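PDB 4Q3N: MGS-M5 from Unidentified, which probably catalyses the NAD-dependent interconversion of L-lactate and pyruvate, as a four-chain member of the lactate/malate dehydrogenase family. Local coordinates for residues Ile157-Ser165 with Val197-Asp208. Sequence-based numbering, arbitrary orientation. Where two conformers were deposited one is given.
With NA (sodium ion), chain B.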
loop_
_atom_site.group_PDB
_atom_site.type_symbol
_atom_site.label_atom_id
_atom_site.label_comp_id
_atom_site.label_asym_id
_atom_site.label_seq_id
_atom_site.Cartn_x
_atom_site.Cartn_y
_atom_site.Cartn_z
ATOM N N ILE A 157 -12.089 -8.682 21.459
ATOM C CA ILE A 157 -12.619 -9.985 21.031
ATOM C C ILE A 157 -11.516 -10.805 20.347
ATOM O O ILE A 157 -11.388 -12.002 20.627
ATOM C CB ILE A 157 -13.817 -9.800 20.097
ATOM C CG1 ILE A 157 -15.025 -9.207 20.865
ATOM C CG2 ILE A 157 -14.223 -11.097 19.434
ATOM C CD1 ILE A 157 -16.097 -8.665 19.850
ATOM N N SER A 158 -10.667 -10.158 19.546
ATOM C CA SER A 158 -9.673 -10.893 18.763
ATOM C C SER A 158 -8.653 -11.543 19.666
ATOM O O SER A 158 -8.104 -12.604 19.340
ATOM C CB SER A 158 -8.966 -9.986 17.746
ATOM O OG SER A 158 -8.042 -9.159 18.417
ATOM N N GLN A 159 -8.382 -10.914 20.807
ATOM C CA GLN A 159 -7.461 -11.474 21.760
ATOM C C GLN A 159 -7.998 -12.744 22.440
ATOM O O GLN A 159 -7.201 -13.551 22.925
ATOM C CB GLN A 159 -7.067 -10.409 22.844
ATOM C CG GLN A 159 -6.329 -9.219 22.264
ATOM C CD GLN A 159 -5.187 -9.599 21.337
ATOM O OE1 GLN A 159 -4.094 -9.880 21.801
ATOM N NE2 GLN A 159 -5.431 -9.580 20.006
ATOM N N TYR A 160 -9.314 -12.899 22.557
ATOM C CA TYR A 160 -9.861 -14.167 23.085
ATOM C C TYR A 160 -9.792 -15.299 22.026
ATOM O O TYR A 160 -9.364 -16.417 22.305
ATOM C CB TYR A 160 -11.343 -14.018 23.518
ATOM C CG TYR A 160 -11.443 -13.337 24.864
ATOM C CD1 TYR A 160 -11.356 -11.961 24.952
ATOM C CD2 TYR A 160 -11.592 -14.084 26.043
ATOM C CE1 TYR A 160 -11.405 -11.312 26.197
ATOM C CE2 TYR A 160 -11.611 -13.436 27.298
ATOM C CZ TYR A 160 -11.540 -12.051 27.343
ATOM O OH TYR A 160 -11.599 -11.365 28.544
ATOM N N ILE A 161 -10.239 -14.999 20.821
ATOM C CA ILE A 161 -10.456 -16.090 19.852
ATOM C C ILE A 161 -9.339 -16.233 18.828
ATOM O O ILE A 161 -9.379 -17.152 17.995
ATOM C CB ILE A 161 -11.791 -15.900 19.114
ATOM C CG1 ILE A 161 -11.825 -14.549 18.386
ATOM C CG2 ILE A 161 -12.961 -15.913 20.135
ATOM C CD1 ILE A 161 -13.018 -14.405 17.422
ATOM N N HIS A 162 -8.339 -15.364 18.915
ATOM C CA HIS A 162 -7.143 -15.440 18.054
ATOM C C HIS A 162 -7.548 -15.474 16.562
ATOM O O HIS A 162 -7.079 -16.337 15.799
ATOM C CB HIS A 162 -6.313 -16.674 18.413
ATOM C CG HIS A 162 -6.000 -16.745 19.878
ATOM N ND1 HIS A 162 -6.406 -17.791 20.682
ATOM C CD2 HIS A 162 -5.388 -15.852 20.697
ATOM C CE1 HIS A 162 -6.012 -17.559 21.928
ATOM N NE2 HIS A 162 -5.396 -16.389 21.962
ATOM N N ILE A 163 -8.408 -14.534 16.195
ATOM C CA ILE A 163 -8.838 -14.294 14.785
ATOM C C ILE A 163 -8.476 -12.826 14.449
ATOM O O ILE A 163 -8.630 -11.944 15.307
ATOM C CB ILE A 163 -10.384 -14.504 14.620
ATOM C CG1 ILE A 163 -10.791 -15.942 14.963
ATOM C CG2 ILE A 163 -10.908 -14.041 13.166
ATOM C CD1 ILE A 163 -10.180 -16.974 14.027
ATOM N N ASP A 164 -7.938 -12.576 13.257
ATOM C CA ASP A 164 -7.729 -11.228 12.723
ATOM C C ASP A 164 -8.888 -10.312 13.157
ATOM O O ASP A 164 -10.054 -10.616 12.892
ATOM C CB ASP A 164 -7.636 -11.347 11.184
ATOM C CG ASP A 164 -7.184 -10.054 10.488
ATOM O OD1 ASP A 164 -7.357 -8.940 11.069
ATOM O OD2 ASP A 164 -6.687 -10.160 9.316
ATOM N N SER A 165 -8.584 -9.206 13.859
ATOM C CA SER A 165 -9.631 -8.304 14.363
ATOM C C SER A 165 -10.484 -7.760 13.228
ATOM O O SER A 165 -11.662 -7.370 13.404
ATOM C CB SER A 165 -8.991 -7.121 15.152
ATOM O OG SER A 165 -8.231 -6.238 14.336
ATOM N N VAL A 197 -20.142 -18.721 17.942
ATOM C CA VAL A 197 -18.699 -18.712 18.253
ATOM C C VAL A 197 -18.484 -19.109 19.694
ATOM O O VAL A 197 -17.704 -20.010 19.981
ATOM C CB VAL A 197 -18.069 -17.361 17.969
ATOM C CG1 VAL A 197 -16.620 -17.366 18.403
ATOM C CG2 VAL A 197 -18.151 -17.063 16.416
ATOM N N ILE A 198 -19.228 -18.486 20.599
ATOM C CA ILE A 198 -19.200 -18.879 22.025
ATOM C C ILE A 198 -19.475 -20.344 22.249
ATOM O O ILE A 198 -18.800 -21.021 23.032
ATOM C CB ILE A 198 -20.222 -18.039 22.807
ATOM C CG1 ILE A 198 -19.762 -16.582 22.774
ATOM C CG2 ILE A 198 -20.372 -18.542 24.242
ATOM C CD1 ILE A 198 -20.691 -15.634 23.491
ATOM N N ASP A 199 -20.477 -20.875 21.559
ATOM C CA ASP A 199 -20.758 -22.308 21.748
ATOM C C ASP A 199 -19.644 -23.200 21.244
ATOM O O ASP A 199 -19.446 -24.281 21.758
ATOM C CB ASP A 199 -22.058 -22.718 21.057
ATOM C CG ASP A 199 -23.285 -22.224 21.790
ATOM O OD1 ASP A 199 -23.167 -21.868 22.989
ATOM O OD2 ASP A 199 -24.361 -22.181 21.160
ATOM N N SER A 200 -18.937 -22.758 20.214
ATOM C CA SER A 200 -17.937 -23.599 19.528
ATOM C C SER A 200 -16.569 -23.593 20.177
ATOM O O SER A 200 -15.873 -24.598 20.213
ATOM C CB SER A 200 -17.758 -23.103 18.081
ATOM O OG SER A 200 -18.814 -23.596 17.310
ATOM N N MET A 201 -16.166 -22.404 20.606
ATOM C CA MET A 201 -14.824 -22.146 21.061
ATOM C C MET A 201 -14.748 -22.099 22.585
ATOM O O MET A 201 -15.394 -21.259 23.210
ATOM C CB MET A 201 -14.317 -20.797 20.486
ATOM C CG MET A 201 -14.366 -20.754 18.925
ATOM S SD MET A 201 -13.397 -19.332 18.419
ATOM C CE MET A 201 -11.782 -20.136 18.476
ATOM N N ASP A 202 -13.905 -22.937 23.157
ATOM C CA ASP A 202 -13.596 -22.845 24.590
ATOM C C ASP A 202 -12.940 -21.532 24.951
ATOM O O ASP A 202 -12.982 -21.143 26.113
ATOM C CB ASP A 202 -12.693 -23.977 24.998
ATOM C CG ASP A 202 -13.440 -25.311 25.026
ATOM O OD1 ASP A 202 -14.678 -25.276 25.203
ATOM O OD2 ASP A 202 -12.810 -26.376 24.844
ATOM N N GLU A 203 -12.359 -20.863 23.947
ATOM C CA GLU A 203 -11.653 -19.588 24.111
ATOM C C GLU A 203 -12.525 -18.409 24.563
ATOM O O GLU A 203 -11.999 -17.405 25.009
ATOM C CB GLU A 203 -10.977 -19.186 22.791
ATOM C CG GLU A 203 -9.747 -20.021 22.432
ATOM C CD GLU A 203 -10.066 -21.371 21.735
ATOM O OE1 GLU A 203 -11.250 -21.759 21.611
ATOM O OE2 GLU A 203 -9.105 -22.046 21.316
ATOM N N ILE A 204 -13.839 -18.475 24.370
ATOM C CA ILE A 204 -14.684 -17.323 24.698
ATOM C C ILE A 204 -16.026 -17.796 25.274
ATOM O O ILE A 204 -16.640 -18.744 24.787
ATOM C CB ILE A 204 -14.887 -16.379 23.493
ATOM C CG1 ILE A 204 -15.497 -15.046 23.939
ATOM C CG2 ILE A 204 -15.687 -17.051 22.332
ATOM C CD1 ILE A 204 -15.215 -13.878 22.926
ATOM N N SER A 205 -16.430 -17.156 26.375
ATOM C CA SER A 205 -17.659 -17.531 27.068
ATOM C C SER A 205 -18.559 -16.313 27.255
ATOM O O SER A 205 -18.137 -15.173 27.057
ATOM C CB SER A 205 -17.359 -18.161 28.448
ATOM O OG SER A 205 -16.530 -19.307 28.359
ATOM N N PHE A 206 -19.802 -16.559 27.662
ATOM C CA PHE A 206 -20.732 -15.474 27.991
ATOM C C PHE A 206 -20.130 -14.489 29.006
ATOM O O PHE A 206 -20.281 -13.286 28.854
ATOM C CB PHE A 206 -22.045 -16.072 28.505
ATOM C CG PHE A 206 -23.153 -15.075 28.661
ATOM C CD1 PHE A 206 -23.937 -14.703 27.562
ATOM C CD2 PHE A 206 -23.449 -14.524 29.920
ATOM C CE1 PHE A 206 -24.993 -13.767 27.716
ATOM C CE2 PHE A 206 -24.492 -13.596 30.086
ATOM C CZ PHE A 206 -25.266 -13.213 28.995
ATOM N N GLU A 207 -19.401 -14.980 30.016
ATOM C CA GLU A 207 -18.822 -14.096 31.045
ATOM C C GLU A 207 -17.811 -13.144 30.481
ATOM O O GLU A 207 -17.619 -12.040 31.006
ATOM C CB GLU A 207 -18.145 -14.901 32.162
ATOM C CG GLU A 207 -19.108 -15.736 32.991
ATOM C CD GLU A 207 -19.660 -16.943 32.229
ATOM O OE1 GLU A 207 -18.872 -17.651 31.553
ATOM O OE2 GLU A 207 -20.891 -17.181 32.313
ATOM N N ASP A 208 -17.146 -13.565 29.408
ATOM C CA ASP A 208 -16.115 -12.728 28.838
ATOM C C ASP A 208 -16.732 -11.479 28.221
ATOM O O ASP A 208 -16.061 -10.449 28.079
ATOM C CB ASP A 208 -15.305 -13.518 27.768
ATOM C CG ASP A 208 -14.605 -14.714 28.362
ATOM O OD1 ASP A 208 -14.179 -14.643 29.565
ATOM O OD2 ASP A 208 -14.514 -15.735 27.654
HETATM NA NA NA B . -17.266 -20.914 24.779
HETATM O O HOH W 1 -7.672 -20.344 19.393
HETATM O O HOH W 2 -17.308 -23.596 24.670
HETATM O O HOH W 3 -16.129 -21.202 26.904
HETATM O O HOH W 4 -19.020 -21.150 26.308
#
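The last turn of helix 147-161 runs up to the type I beta turn M201-I204, which links helices 194-200 and 206-227, and the backbones come closest at I161 and E203, whose CA atoms lie 5.6 Å apart. Both segments belong to the alpha/beta C-terminal domain of the lactate/malate dehydrogenase fold, and their meeting illustrates how a helix end can be packed against a metal-bound turn without a direct hydrogen bond between them. I161 supplies the apolar centre. With CG2 anti to the carbonyl carbon and CG1 between N and C (chi1 58°), I161 CG2 reaches I204 CG2 at 3.7 Å and also touches M201 SD, the methionine crossing the isoleucine at about a right angle; V189 of strand 188-189 adds to this packing. Y160 extends the contact: its CB meets I204 CD1, while the carbonyl O of E203 lies at the edge of the Y160 ring, in its plane, 3.5 Å from Y160 CD2. Farther along the ring, CE2 of Y160 approaches D208 CG at 3.4 Å, with ring and carboxylate planes 34° apart. The D208 carboxylate is held by its own segment: S205 N donates to D208 OD2 at 2.7 Å, from above the carboxylate plane, a bond that joins D208 back to the backbone three residues earlier. E203 lays CB and CG against the carbonyl O of Y160, and its bend at chi2 (83°) accompanies a bridge through a water that donates to E203 OE2 and also bonds H162 ND1. Behind the turn, a sodium ion draws together the carbonyl oxygens of I198, M201 and I204 with three waters, fastening the turn to the preceding helix; I204 O sits 2.3 Å from the sodium.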